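Local coordinates for carbonic anhydrase (Neosartorya fumigata, PDB 6LAC), which probably catalyses the reversible hydration of carbon dioxide to hydrogencarbonate as a zinc-dependent, beta-class carbonic anhydrase, at residues A[29-34]-A[83-88]; A[35-40]-A[166-171]; A[59-64]-A[105-110]. The protein carries 1 engineered substitution. One frame throughout, in Å; residues are numbered along the deposited sequence.

Contact 1 (A[29-34]-A[83-88]); sequences VLWIGC and NIVICG. With ZN (zinc ion), chain C.
Leu30, Ile32, Asn83, Val85 and Cys87 carry the backbone bonding in which 29-34 and 83-88 run side by side, their axes 14° from parallel. The carbonyl of Leu30 takes the N-H of Val85, and that of Ile32 takes the N-H of Cys87. In reverse, Ile32 N reaches Val85 O at 2.8 Å in an almost straight bond (175°), while Leu30 N to Asn83 O is longer, 3.1 Å. Past the last direct bond a water continues the ladder, accepting from Cys34 N at 2.9 Å and donating to Cys87 O at 2.8 Å. These are neighbouring parallel strands inside the mixed sheet of the beta-carbonic anhydrase fold, and Cys34, ending one of them, binds zinc through SG. Side chains Trp31 and Val85 share one face of the sheet. Methyl CG1 of Val85, opposite its backbone N (chi1 179°), lies over the Trp31 six-membered ring, 3.9 Å from its centroid, in a CH-pi contact. CB of Cys87 approaches the indole obliquely, 3.7 Å from NE1 of Trp31, whose N-H is bonded to Glu41. On the other face, Ile32 CD1 meets Ile84 CG2 at 3.8 Å, and Leu30 lies alongside Ile84. Helix 127-148 packs against Ile84 and Ile86.

Contact 2 (A[35-40]-A[166-171]); sequences SDSGAD and MVYDKA. Engineered in segment 35-40: Ala39 (natural residue Cys). With ZN (zinc ion), chain C.
Torsion choices bring Tyr168 and Lys170 to the loop that carries Ala39 and Asp40. In Tyr168 the ring swings away from its own backbone N (chi1 163°), which sends the hydroxyl across to the loop. Lys170 starts with CG between its backbone N and carbonyl carbon, runs extended through chi2 and chi3, and bends at chi4 (-67°), placing NZ where water bridges it to Ser37 O. The phenol oxygen is the one direct polar link between the segments: Asp40 N donates to Tyr168 OH at 3.0 Å, with an N-H...O angle of 147°. Ala39, engineered in place of the natural cysteine, sits near the plane of the Tyr168 ring at its edge, its CB 4.0 Å from CE2. The same CB also rests on the aliphatic part of Lys170, 3.9 Å from that residue's CB. Over the centre of one face of the ring lies Lys170 N. One bridging water joins Ser37 O, at 2.8 Å, to Lys170 NZ, at 3.1 Å, so the charged end reaches the loop through solvent. Ser37 OG stands obliquely to the ring and is bonded to Glu41. Just beyond the ring, Asp169 OD1 accepts from Ala171 N, an Asx turn that ends the strand. In other crystals of this protein the native cysteine at position 39 forms an interchain disulfide or binds a second zinc. Asp36, on the same loop, binds the zinc here through OD1 at 1.9 Å, completing with Cys34, His89 and Cys92 the protein-only ligand set of a closed beta-carbonic anhydrase site.

Contact 3 (A[59-64]-A[105-110]); sequences GNMMVD and KPWSSV
Val63 and Pro106, their CA atoms 6.9 Å apart, mark the nearest backbone approach between the irregular loop 59-64 and the start of helix 107-117, where a cis peptide precedes the proline and Pro106 O already accepts from Val110 N. Val63 does much of the packing. With CG1 turned opposite its carbonyl carbon (chi1 -58°), both methyls come down on the same face of the Trp107 indole. CG1 lies over the five-membered ring, 4.0 Å from its centroid, in a CH-pi contact, while Val63 CG2 is displaced toward the rim and touches Trp107 CZ2 at 3.6 Å. The CB of Val63 also meets Pro106 CG at 3.7 Å. Met61 comes in on the same side of the ring plane, at the CD1 corner: its chain is extended beyond CG, and SD stands oblique to the indole in a Met-aromatic contact, 3.7 Å from Trp107 CD1. There the sulfur also meets Val110 CG1, the two side chains reaching toward each other tip to tip. The indole N-H is satisfied by a water in the ring plane, 2.9 Å from Trp107 NE1, and this water donates to Met61 O at 2.7 Å, tying the loop backbone to the ring. Helix 127-148 adjoins both sides of the contact, its Gln142 touching Met61 and Val110 alike. Val63 leans on Cys68 of helix 66-77, and Trp107 packs on Ala70 of the second subunit.

In the fold
The three contacts illustrate how paired inner strands and the loop after one of them build a metal site, with a third contact beside it. Contacts 1 and 2, centres about 12 Å apart, both reach the same sheet, through neighbouring strands 83-89 and 162-169: Gly88 O lies 2.9 Å from Tyr168 N, a probable hydrogen bond. Each gives the zinc one ligand, Cys34 and Asp36, and His89 and Cys92 complete the site. Contact 3 adjoins contact 1 through its loop, where Asn60 OD1 is 3.4 Å from Cys34 CB, although the Met61 side chain remains about 9 Å from the metal. Contacts 2 and 3 do not touch; their nearest atoms are about 5 Å apart.

Contact 1 (A[29-34]-A[83-88])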
ATOM      1  N   VAL A  29      -6.961  12.424  -0.708  1.00 12.24           N
ATOM      2  CA  VAL A  29      -7.896  11.368  -0.264  1.00 11.26           C
ATOM      3  C   VAL A  29      -7.060  10.175   0.178  1.00 10.03           C
ATOM      4  O   VAL A  29      -6.148   9.763  -0.586  1.00 11.26           O
ATOM      5  CB  VAL A  29      -8.861  10.996  -1.403  1.00 11.58           C
ATOM      6  CG1 VAL A  29      -9.744   9.843  -1.002  1.00 12.80           C
ATOM      7  CG2 VAL A  29      -9.650  12.230  -1.889  1.00 13.03           C
ATOM      8  N   LEU A  30      -7.351   9.621   1.342  1.00  9.54           N
ATOM      9  CA  LEU A  30      -6.687   8.359   1.767  1.00  8.94           C
ATOM     10  C   LEU A  30      -7.420   7.245   1.051  1.00  9.48           C
ATOM     11  O   LEU A  30      -8.623   7.000   1.292  1.00  9.83           O
ATOM     12  CB  LEU A  30      -6.764   8.215   3.278  1.00  9.94           C
ATOM     13  CG  LEU A  30      -6.383   6.838   3.834  1.00  9.88           C
ATOM     14  CD1 LEU A  30      -4.956   6.435   3.450  1.00  9.78           C
ATOM     15  CD2 LEU A  30      -6.566   6.798   5.311  1.00 10.82           C
ATOM     16  N   TRP A  31      -6.699   6.545   0.181  1.00 10.00           N
ATOM     17  CA  TRP A  31      -7.220   5.438  -0.656  1.00  9.50           C
ATOM     18  C   TRP A  31      -6.690   4.148  -0.066  1.00  9.56           C
ATOM     19  O   TRP A  31      -5.444   3.963  -0.133  1.00 10.61           O
ATOM     20  CB  TRP A  31      -6.810   5.622  -2.102  1.00  9.38           C
ATOM     21  CG  TRP A  31      -7.467   4.661  -3.029  1.00  9.87           C
ATOM     22  CD1 TRP A  31      -7.112   3.379  -3.337  1.00  9.80           C
ATOM     23  CD2 TRP A  31      -8.649   4.935  -3.779  1.00 10.19           C
ATOM     24  NE1 TRP A  31      -8.028   2.833  -4.191  1.00 10.41           N
ATOM     25  CE2 TRP A  31      -8.972   3.768  -4.497  1.00 10.99           C
ATOM     26  CE3 TRP A  31      -9.487   6.039  -3.892  1.00 11.67           C
ATOM     27  CZ2 TRP A  31     -10.104   3.699  -5.334  1.00 11.78           C
ATOM     28  CZ3 TRP A  31     -10.580   5.968  -4.715  1.00 13.66           C
ATOM     29  CH2 TRP A  31     -10.878   4.828  -5.418  1.00 13.79           C
ATOM     30  N   ILE A  32      -7.505   3.285   0.467  1.00  8.72           N
ATOM     31  CA  ILE A  32      -7.122   1.987   1.064  1.00  9.41           C
ATOM     32  C   ILE A  32      -7.523   0.907   0.099  1.00  9.81           C
ATOM     33  O   ILE A  32      -8.711   0.704  -0.124  1.00 10.60           O
ATOM     34  CB  ILE A  32      -7.736   1.790   2.428  1.00  9.89           C
ATOM     35  CG1 ILE A  32      -7.283   2.898   3.376  1.00 10.78           C
ATOM     36  CG2 ILE A  32      -7.416   0.413   2.980  1.00 10.83           C
ATOM     37  CD1 ILE A  32      -8.094   3.012   4.652  1.00 12.05           C
ATOM     38  N   GLY A  33      -6.555   0.262  -0.516  1.00  9.28           N
ATOM     39  CA  GLY A  33      -6.756  -0.777  -1.516  1.00  9.74           C
ATOM     40  C   GLY A  33      -6.008  -2.024  -1.097  1.00  9.82           C
ATOM     41  O   GLY A  33      -5.289  -2.102  -0.087  1.00  9.62           O
ATOM     42  N   CYS A  34      -6.174  -3.058  -1.904  1.00 10.19           N
ATOM     43  CA  CYS A  34      -5.584  -4.402  -1.657  1.00  9.10           C
ATOM     44  C   CYS A  34      -4.323  -4.634  -2.488  1.00  8.43           C
ATOM     45  O   CYS A  34      -4.231  -4.294  -3.673  1.00  8.95           O
ATOM     46  CB  CYS A  34      -6.582  -5.491  -1.970  1.00  9.40           C
ATOM     47  SG  CYS A  34      -5.929  -7.156  -1.644  1.00  9.75           S
ATOM     48  N   ASN A  83     -11.563  12.724   3.462  1.00 11.35           N
ATOM     49  CA  ASN A  83     -12.228  11.609   2.767  1.00 10.99           C
ATOM     50  C   ASN A  83     -11.288  10.398   2.766  1.00  9.37           C
ATOM     51  O   ASN A  83     -10.111  10.545   2.410  1.00 10.80           O
ATOM     52  CB  ASN A  83     -12.619  11.948   1.339  1.00 11.99           C
ATOM     53  CG  ASN A  83     -13.770  12.952   1.259  1.00 13.13           C
ATOM     54  OD1 ASN A  83     -14.912  12.549   1.442  1.00 14.40           O
ATOM     55  ND2 ASN A  83     -13.402  14.218   1.056  1.00 16.54           N
ATOM     56  N   ILE A  84     -11.872   9.264   3.067  1.00  9.62           N
ATOM     57  CA  ILE A  84     -11.182   7.945   3.047  1.00  9.27           C
ATOM     58  C   ILE A  84     -12.003   7.060   2.125  1.00 10.02           C
ATOM     59  O   ILE A  84     -13.239   7.034   2.314  1.00 10.56           O
ATOM     60  CB  ILE A  84     -11.082   7.331   4.433  1.00  9.80           C
ATOM     61  CG1 ILE A  84     -10.266   8.232   5.354  1.00 10.24           C
ATOM     62  CG2 ILE A  84     -10.465   5.916   4.337  1.00 10.45           C
ATOM     63  CD1 ILE A  84     -10.224   7.818   6.812  1.00 11.49           C
ATOM     64  N   VAL A  85     -11.394   6.374   1.179  1.00 10.41           N
ATOM     65  CA  VAL A  85     -12.092   5.369   0.365  1.00 10.47           C
ATOM     66  C   VAL A  85     -11.507   4.022   0.720  1.00 10.11           C
ATOM     67  O   VAL A  85     -10.251   3.896   0.633  1.00 11.20           O
ATOM     68  CB  VAL A  85     -11.943   5.690  -1.124  1.00 10.97           C
ATOM     69  CG1 VAL A  85     -12.652   4.604  -1.935  1.00 11.13           C
ATOM     70  CG2 VAL A  85     -12.513   7.041  -1.472  1.00 11.39           C
ATOM     71  N   ILE A  86     -12.308   3.034   1.042  1.00  9.41           N
ATOM     72  CA  ILE A  86     -11.869   1.621   1.104  1.00 10.14           C
ATOM     73  C   ILE A  86     -12.334   0.958  -0.173  1.00 10.65           C
ATOM     74  O   ILE A  86     -13.547   0.905  -0.423  1.00 10.92           O
ATOM     75  CB  ILE A  86     -12.375   0.914   2.354  1.00 11.39           C
ATOM     76  CG1 ILE A  86     -11.927   1.701   3.583  1.00 13.57           C
ATOM     77  CG2 ILE A  86     -11.918  -0.550   2.378  1.00 12.66           C
ATOM     78  CD1 ILE A  86     -12.276   1.078   4.897  1.00 14.49           C
ATOM     79  N   CYS A  87     -11.390   0.584  -1.009  1.00  9.96           N
ATOM     80  CA  CYS A  87     -11.680  -0.009  -2.317  1.00  9.98           C
ATOM     81  C   CYS A  87     -11.337  -1.487  -2.293  1.00  9.58           C
ATOM     82  O   CYS A  87     -10.143  -1.837  -2.168  1.00 10.83           O
ATOM     83  CB  CYS A  87     -10.885   0.663  -3.385  1.00 10.02           C
ATOM     84  SG  CYS A  87     -11.394   0.168  -5.056  1.00 11.88           S
ATOM     85  N   GLY A  88     -12.303  -2.377  -2.411  1.00  9.42           N
ATOM     86  CA  GLY A  88     -12.067  -3.791  -2.692  1.00 10.21           C
ATOM     87  C   GLY A  88     -12.061  -4.053  -4.159  1.00 10.67           C
ATOM     88  O   GLY A  88     -12.225  -3.126  -4.968  1.00 10.70           O
TER
HETATM   89 ZN    ZN C 201      -7.147  -8.351  -3.113  1.00 10.25          ZN
HETATM   90  O   HOH W   1      -8.296  -3.079  -3.820  1.00 10.62           O

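Contact 2 (A[35-40]-A[166-171])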
ATOM      1  N   SER A  35      -3.340  -5.228  -1.823  1.00  8.76           N
ATOM      2  CA  SER A  35      -2.046  -5.578  -2.445  1.00  9.20           C
ATOM      3  C   SER A  35      -2.169  -6.443  -3.705  1.00  8.84           C
ATOM      4  O   SER A  35      -1.257  -6.317  -4.545  1.00  9.61           O
ATOM      5  CB  SER A  35      -1.201  -6.257  -1.441  1.00  9.75           C
ATOM      6  OG  SER A  35      -0.919  -5.396  -0.334  1.00 10.51           O
ATOM      7  N   ASP A  36      -3.190  -7.299  -3.838  1.00  9.59           N
ATOM      8  CA  ASP A  36      -3.262  -8.150  -5.072  1.00 10.19           C
ATOM      9  C   ASP A  36      -4.243  -7.570  -6.075  1.00 10.33           C
ATOM     10  O   ASP A  36      -4.587  -8.273  -7.037  1.00 11.65           O
ATOM     11  CB  ASP A  36      -3.505  -9.626  -4.752  1.00 10.01           C
ATOM     12  CG  ASP A  36      -4.882  -9.923  -4.181  1.00 10.18           C
ATOM     13  OD1 ASP A  36      -5.804  -9.068  -4.300  1.00 10.89           O
ATOM     14  OD2 ASP A  36      -5.108 -11.018  -3.672  1.00 12.93           O
ATOM     15  N   SER A  37      -4.593  -6.289  -6.025  1.00  9.67           N
ATOM     16  CA  SER A  37      -5.571  -5.730  -6.986  1.00 10.37           C
ATOM     17  C   SER A  37      -5.034  -6.000  -8.397  1.00 10.72           C
ATOM     18  O   SER A  37      -5.807  -6.379  -9.273  1.00 12.27           O
ATOM     19  CB  SER A  37      -5.838  -4.312  -6.672  1.00 10.15           C
ATOM     20  OG  SER A  37      -6.801  -3.763  -7.548  1.00 11.48           O
ATOM     21  N   GLY A  38      -3.762  -5.746  -8.675  1.00 11.23           N
ATOM     22  CA  GLY A  38      -3.095  -6.315  -9.879  1.00 12.00           C
ATOM     23  C   GLY A  38      -3.633  -5.763 -11.175  1.00 14.04           C
ATOM     24  O   GLY A  38      -3.519  -6.511 -12.214  1.00 14.64           O
ATOM     25  N   ALA A  39      -4.141  -4.556 -11.242  1.00 13.60           N
ATOM     26  CA  ALA A  39      -4.741  -4.048 -12.496  1.00 14.21           C
ATOM     27  C   ALA A  39      -4.735  -2.507 -12.490  1.00 15.48           C
ATOM     28  O   ALA A  39      -3.677  -1.942 -12.183  1.00 16.91           O
ATOM     29  CB  ALA A  39      -6.120  -4.656 -12.655  1.00 16.01           C
ATOM     30  N   ASP A  40      -5.831  -1.871 -12.875  1.00 14.63           N
ATOM     31  CA  ASP A  40      -5.858  -0.402 -13.077  1.00 16.40           C
ATOM     32  C   ASP A  40      -6.879   0.216 -12.132  1.00 15.47           C
ATOM     33  O   ASP A  40      -7.631   1.122 -12.531  1.00 14.95           O
ATOM     34  CB  ASP A  40      -6.153  -0.078 -14.551  1.00 20.75           C
ATOM     35  CG  ASP A  40      -5.179  -0.690 -15.522  1.00 28.09           C
ATOM     36  OD1 ASP A  40      -3.988  -0.783 -15.179  1.00 34.97           O
ATOM     37  OD2 ASP A  40      -5.615  -1.009 -16.620  1.00 34.10           O
ATOM     38  N   MET A 166     -16.047   1.201  -1.917  1.00 12.66           N
ATOM     39  CA  MET A 166     -16.339   0.853  -3.311  1.00 13.19           C
ATOM     40  C   MET A 166     -15.689  -0.465  -3.649  1.00 11.84           C
ATOM     41  O   MET A 166     -14.856  -0.977  -2.891  1.00 11.10           O
ATOM     42  CB  MET A 166     -15.892   1.930  -4.252  1.00 16.41           C
ATOM     43  CG  MET A 166     -14.464   2.144  -4.207  1.00 15.87           C
ATOM     44  SD  MET A 166     -13.832   3.124  -5.604  1.00 20.13           S
ATOM     45  CE  MET A 166     -13.907   1.970  -6.977  1.00 24.05           C
ATOM     46  N   VAL A 167     -16.108  -1.031  -4.773  1.00 11.92           N
ATOM     47  CA  VAL A 167     -15.448  -2.221  -5.366  1.00 12.10           C
ATOM     48  C   VAL A 167     -15.093  -1.956  -6.803  1.00 12.81           C
ATOM     49  O   VAL A 167     -15.903  -1.392  -7.557  1.00 13.83           O
ATOM     50  CB  VAL A 167     -16.323  -3.453  -5.251  1.00 14.35           C
ATOM     51  CG1 VAL A 167     -15.580  -4.673  -5.712  1.00 14.66           C
ATOM     52  CG2 VAL A 167     -16.893  -3.627  -3.885  1.00 17.28           C
ATOM     53  N   TYR A 168     -13.885  -2.307  -7.165  1.00 12.65           N
ATOM     54  CA  TYR A 168     -13.366  -2.160  -8.520  1.00 12.70           C
ATOM     55  C   TYR A 168     -13.485  -3.490  -9.244  1.00 13.84           C
ATOM     56  O   TYR A 168     -13.121  -4.530  -8.729  1.00 12.79           O
ATOM     57  CB  TYR A 168     -11.925  -1.726  -8.429  1.00 12.85           C
ATOM     58  CG  TYR A 168     -11.127  -1.896  -9.680  1.00 14.79           C
ATOM     59  CD1 TYR A 168     -11.438  -1.229 -10.838  1.00 16.39           C
ATOM     60  CD2 TYR A 168      -9.988  -2.696  -9.675  1.00 15.87           C
ATOM     61  CE1 TYR A 168     -10.679  -1.422 -12.007  1.00 16.27           C
ATOM     62  CE2 TYR A 168      -9.187  -2.860 -10.791  1.00 17.24           C
ATOM     63  CZ  TYR A 168      -9.566  -2.233 -11.962  1.00 15.17           C
ATOM     64  OH  TYR A 168      -8.762  -2.385 -13.090  1.00 18.83           O
ATOM     65  N   ASP A 169     -14.000  -3.405 -10.475  1.00 14.49           N
ATOM     66  CA  ASP A 169     -14.146  -4.589 -11.366  1.00 16.75           C
ATOM     67  C   ASP A 169     -13.229  -4.438 -12.582  1.00 15.44           C
ATOM     68  O   ASP A 169     -13.526  -3.582 -13.450  1.00 16.45           O
ATOM     69  CB  ASP A 169     -15.607  -4.670 -11.812  1.00 16.62           C
ATOM     70  CG  ASP A 169     -15.939  -5.947 -12.555  1.00 21.79           C
ATOM     71  OD1 ASP A 169     -15.051  -6.447 -13.277  1.00 21.46           O
ATOM     72  OD2 ASP A 169     -17.079  -6.433 -12.362  1.00 22.11           O
ATOM     73  N   LYS A 170     -12.134  -5.193 -12.616  1.00 15.68           N
ATOM     74  CA  LYS A 170     -11.127  -5.051 -13.691  1.00 16.03           C
ATOM     75  C   LYS A 170     -11.711  -5.583 -15.012  1.00 17.11           C
ATOM     76  O   LYS A 170     -11.088  -5.302 -16.017  1.00 21.08           O
ATOM     77  CB  LYS A 170      -9.803  -5.694 -13.303  1.00 17.58           C
ATOM     78  CG  LYS A 170      -9.839  -7.186 -13.112  1.00 18.05           C
ATOM     79  CD  LYS A 170      -8.486  -7.752 -12.804  1.00 18.75           C
ATOM     80  CE  LYS A 170      -8.489  -9.214 -12.412  1.00 19.47           C
ATOM     81  NZ  LYS A 170      -9.153  -9.475 -11.120  1.00 21.37           N
ATOM     82  N   ALA A 171     -12.818  -6.299 -14.983  1.00 20.01           N
ATOM     83  CA  ALA A 171     -13.422  -6.858 -16.226  1.00 21.54           C
ATOM     84  C   ALA A 171     -14.289  -5.783 -16.917  1.00 25.45           C
ATOM     85  O   ALA A 171     -14.126  -5.583 -18.154  1.00 29.74           O
ATOM     86  CB  ALA A 171     -14.123  -8.160 -15.928  1.00 21.69           C
TER
HETATM   87 ZN    ZN C 201      -7.147  -8.351  -3.113  1.00 10.25          ZN
HETATM   88  O   HOH W   2      -8.579  -6.878  -9.528  1.00 17.83           O
HETATM   89  O   HOH W   3      -6.299  -9.202  -9.568  1.00 26.13           O

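Contact 3 (A[59-64]-A[105-110])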
ATOM      1  N   GLY A  59      -5.842  -7.495   1.731  1.00  9.26           N
ATOM      2  CA  GLY A  59      -7.313  -7.516   1.778  1.00 10.50           C
ATOM      3  C   GLY A  59      -7.947  -6.143   1.874  1.00 10.97           C
ATOM      4  O   GLY A  59      -9.142  -6.090   2.196  1.00 11.13           O
ATOM      5  N   ASN A  60      -7.246  -5.065   1.596  1.00 10.05           N
ATOM      6  CA  ASN A  60      -7.780  -3.684   1.773  1.00  9.42           C
ATOM      7  C   ASN A  60      -8.386  -3.585   3.157  1.00 11.30           C
ATOM      8  O   ASN A  60      -9.490  -2.996   3.338  1.00 11.49           O
ATOM      9  CB  ASN A  60      -8.730  -3.228   0.663  1.00  9.36           C
ATOM     10  CG  ASN A  60      -9.828  -4.188   0.281  1.00  9.35           C
ATOM     11  OD1 ASN A  60      -9.641  -5.016  -0.618  1.00  9.98           O
ATOM     12  ND2 ASN A  60     -11.021  -4.041   0.863  1.00  9.70           N
ATOM     13  N   MET A  61      -7.702  -4.103   4.162  1.00 11.22           N
ATOM     14  CA  MET A  61      -8.123  -4.063   5.563  1.00 12.02           C
ATOM     15  C   MET A  61      -7.322  -3.065   6.359  1.00 13.53           C
ATOM     16  O   MET A  61      -6.200  -2.720   6.005  1.00 14.86           O
ATOM     17  CB  MET A  61      -7.990  -5.441   6.227  1.00 13.01           C
ATOM     18  CG  MET A  61      -8.813  -6.519   5.554  1.00 13.43           C
ATOM     19  SD  MET A  61      -8.723  -7.971   6.606  1.00 18.00           S
ATOM     20  CE  MET A  61      -9.439  -9.146   5.473  1.00 22.87           C
ATOM     21  N   MET A  62      -7.988  -2.525   7.355  1.00 14.23           N
ATOM     22  CA  MET A  62      -7.325  -1.793   8.452  1.00 14.59           C
ATOM     23  C   MET A  62      -7.577  -2.591   9.728  1.00 14.33           C
ATOM     24  O   MET A  62      -8.736  -2.870  10.115  1.00 16.61           O
ATOM     25  CB  MET A  62      -7.911  -0.393   8.574  1.00 16.02           C
ATOM     26  CG  MET A  62      -7.734   0.391   7.312  1.00 16.91           C
ATOM     27  SD  MET A  62      -6.054   0.930   7.118  1.00 19.18           S
ATOM     28  CE  MET A  62      -6.256   2.462   8.054  1.00 18.14           C
ATOM     29  N   VAL A  63      -6.508  -2.992  10.367  1.00 15.25           N
ATOM     30  CA  VAL A  63      -6.575  -3.895  11.552  1.00 16.62           C
ATOM     31  C   VAL A  63      -5.946  -3.150  12.726  1.00 17.68           C
ATOM     32  O   VAL A  63      -5.417  -2.017  12.564  1.00 18.19           O
ATOM     33  CB  VAL A  63      -5.875  -5.228  11.227  1.00 17.78           C
ATOM     34  CG1 VAL A  63      -6.484  -5.922  10.017  1.00 20.22           C
ATOM     35  CG2 VAL A  63      -4.383  -5.057  11.058  1.00 18.04           C
ATOM     36  N   ASP A  64      -5.964  -3.798  13.883  1.00 21.58           N
ATOM     37  CA  ASP A  64      -5.426  -3.171  15.110  1.00 24.67           C
ATOM     38  C   ASP A  64      -3.915  -3.363  15.104  1.00 28.15           C
ATOM     39  O   ASP A  64      -3.430  -4.360  15.688  1.00 32.08           O
ATOM     40  CB  ASP A  64      -6.045  -3.797  16.357  1.00 30.84           C
ATOM     41  CG  ASP A  64      -5.670  -3.087  17.644  1.00 36.90           C
ATOM     42  OD1 ASP A  64      -5.002  -2.040  17.576  1.00 37.57           O
ATOM     43  OD2 ASP A  64      -6.074  -3.579  18.711  1.00 41.58           O
ATOM     44  N   LYS A 105      -3.260 -13.917  11.443  1.00 24.13           N
ATOM     45  CA  LYS A 105      -4.184 -13.098  12.263  1.00 26.43           C
ATOM     46  C   LYS A 105      -3.576 -11.714  12.461  1.00 23.98           C
ATOM     47  O   LYS A 105      -2.355 -11.570  12.496  1.00 25.93           O
ATOM     48  CB  LYS A 105      -4.409 -13.735  13.628  1.00 29.48           C
ATOM     49  CG  LYS A 105      -5.069 -15.098  13.582  1.00 33.34           C
ATOM     50  CD  LYS A 105      -5.213 -15.704  14.949  1.00 38.32           C
ATOM     51  CE  LYS A 105      -5.545 -17.177  14.886  1.00 42.75           C
ATOM     52  NZ  LYS A 105      -5.763 -17.735  16.238  1.00 47.85           N
ATOM     53  N   PRO A 106      -4.382 -10.637  12.583  1.00 22.49           N
ATOM     54  CA  PRO A 106      -5.846 -10.723  12.559  1.00 20.65           C
ATOM     55  C   PRO A 106      -6.569 -10.764  11.208  1.00 19.42           C
ATOM     56  O   PRO A 106      -7.764 -10.986  11.176  1.00 19.54           O
ATOM     57  CB  PRO A 106      -6.242  -9.431  13.263  1.00 21.88           C
ATOM     58  CG  PRO A 106      -5.149  -8.470  12.896  1.00 21.08           C
ATOM     59  CD  PRO A 106      -3.879  -9.293  12.900  1.00 21.34           C
ATOM     60  N   TRP A 107      -5.861 -10.664  10.087  1.00 17.43           N
ATOM     61  CA  TRP A 107      -6.469 -10.716   8.736  1.00 17.80           C
ATOM     62  C   TRP A 107      -7.326 -11.974   8.592  1.00 18.73           C
ATOM     63  O   TRP A 107      -8.488 -11.906   8.133  1.00 19.02           O
ATOM     64  CB  TRP A 107      -5.388 -10.629   7.646  1.00 16.34           C
ATOM     65  CG  TRP A 107      -4.663  -9.318   7.648  1.00 15.75           C
ATOM     66  CD1 TRP A 107      -5.018  -8.184   6.981  1.00 15.37           C
ATOM     67  CD2 TRP A 107      -3.546  -8.947   8.476  1.00 15.63           C
ATOM     68  NE1 TRP A 107      -4.175  -7.150   7.301  1.00 15.25           N
ATOM     69  CE2 TRP A 107      -3.254  -7.596   8.212  1.00 14.68           C
ATOM     70  CE3 TRP A 107      -2.737  -9.631   9.389  1.00 17.47           C
ATOM     71  CZ2 TRP A 107      -2.223  -6.919   8.852  1.00 16.05           C
ATOM     72  CZ3 TRP A 107      -1.709  -8.962  10.004  1.00 17.03           C
ATOM     73  CH2 TRP A 107      -1.479  -7.621   9.775  1.00 17.04           C
ATOM     74  N   SER A 108      -6.769 -13.109   8.985  1.00 20.79           N
ATOM     75  CA  SER A 108      -7.485 -14.394   8.836  1.00 22.15           C
ATOM     76  C   SER A 108      -8.701 -14.423   9.764  1.00 20.15           C
ATOM     77  O   SER A 108      -9.694 -14.949   9.326  1.00 20.66           O
ATOM     78  CB  SER A 108      -6.549 -15.529   9.081  1.00 24.11           C
ATOM     79  OG  SER A 108      -6.108 -15.484  10.411  1.00 23.40           O
ATOM     80  N   SER A 109      -8.634 -13.812  10.937  1.00 20.93           N
ATOM     81  CA  SER A 109      -9.779 -13.736  11.892  1.00 20.62           C
ATOM     82  C   SER A 109     -10.887 -12.848  11.302  1.00 19.96           C
ATOM     83  O   SER A 109     -12.097 -13.192  11.393  1.00 18.78           O
ATOM     84  CB  SER A 109      -9.368 -13.245  13.247  1.00 24.17           C
ATOM     85  OG  SER A 109      -8.205 -13.918  13.723  1.00 30.39           O
ATOM     86  N   VAL A 110     -10.534 -11.728  10.680  1.00 19.07           N
ATOM     87  CA  VAL A 110     -11.556 -10.860  10.026  1.00 18.82           C
ATOM     88  C   VAL A 110     -12.340 -11.657   8.993  1.00 17.55           C
ATOM     89  O   VAL A 110     -13.572 -11.605   8.974  1.00 16.95           O
ATOM     90  CB  VAL A 110     -10.882  -9.644   9.386  1.00 20.86           C
ATOM     91  CG1 VAL A 110     -11.851  -8.869   8.490  1.00 21.29           C
ATOM     92  CG2 VAL A 110     -10.278  -8.805  10.492  1.00 22.79           C
TER
HETATM   93  O   HOH W   4      -4.159  -4.350   6.728  1.00 24.54           O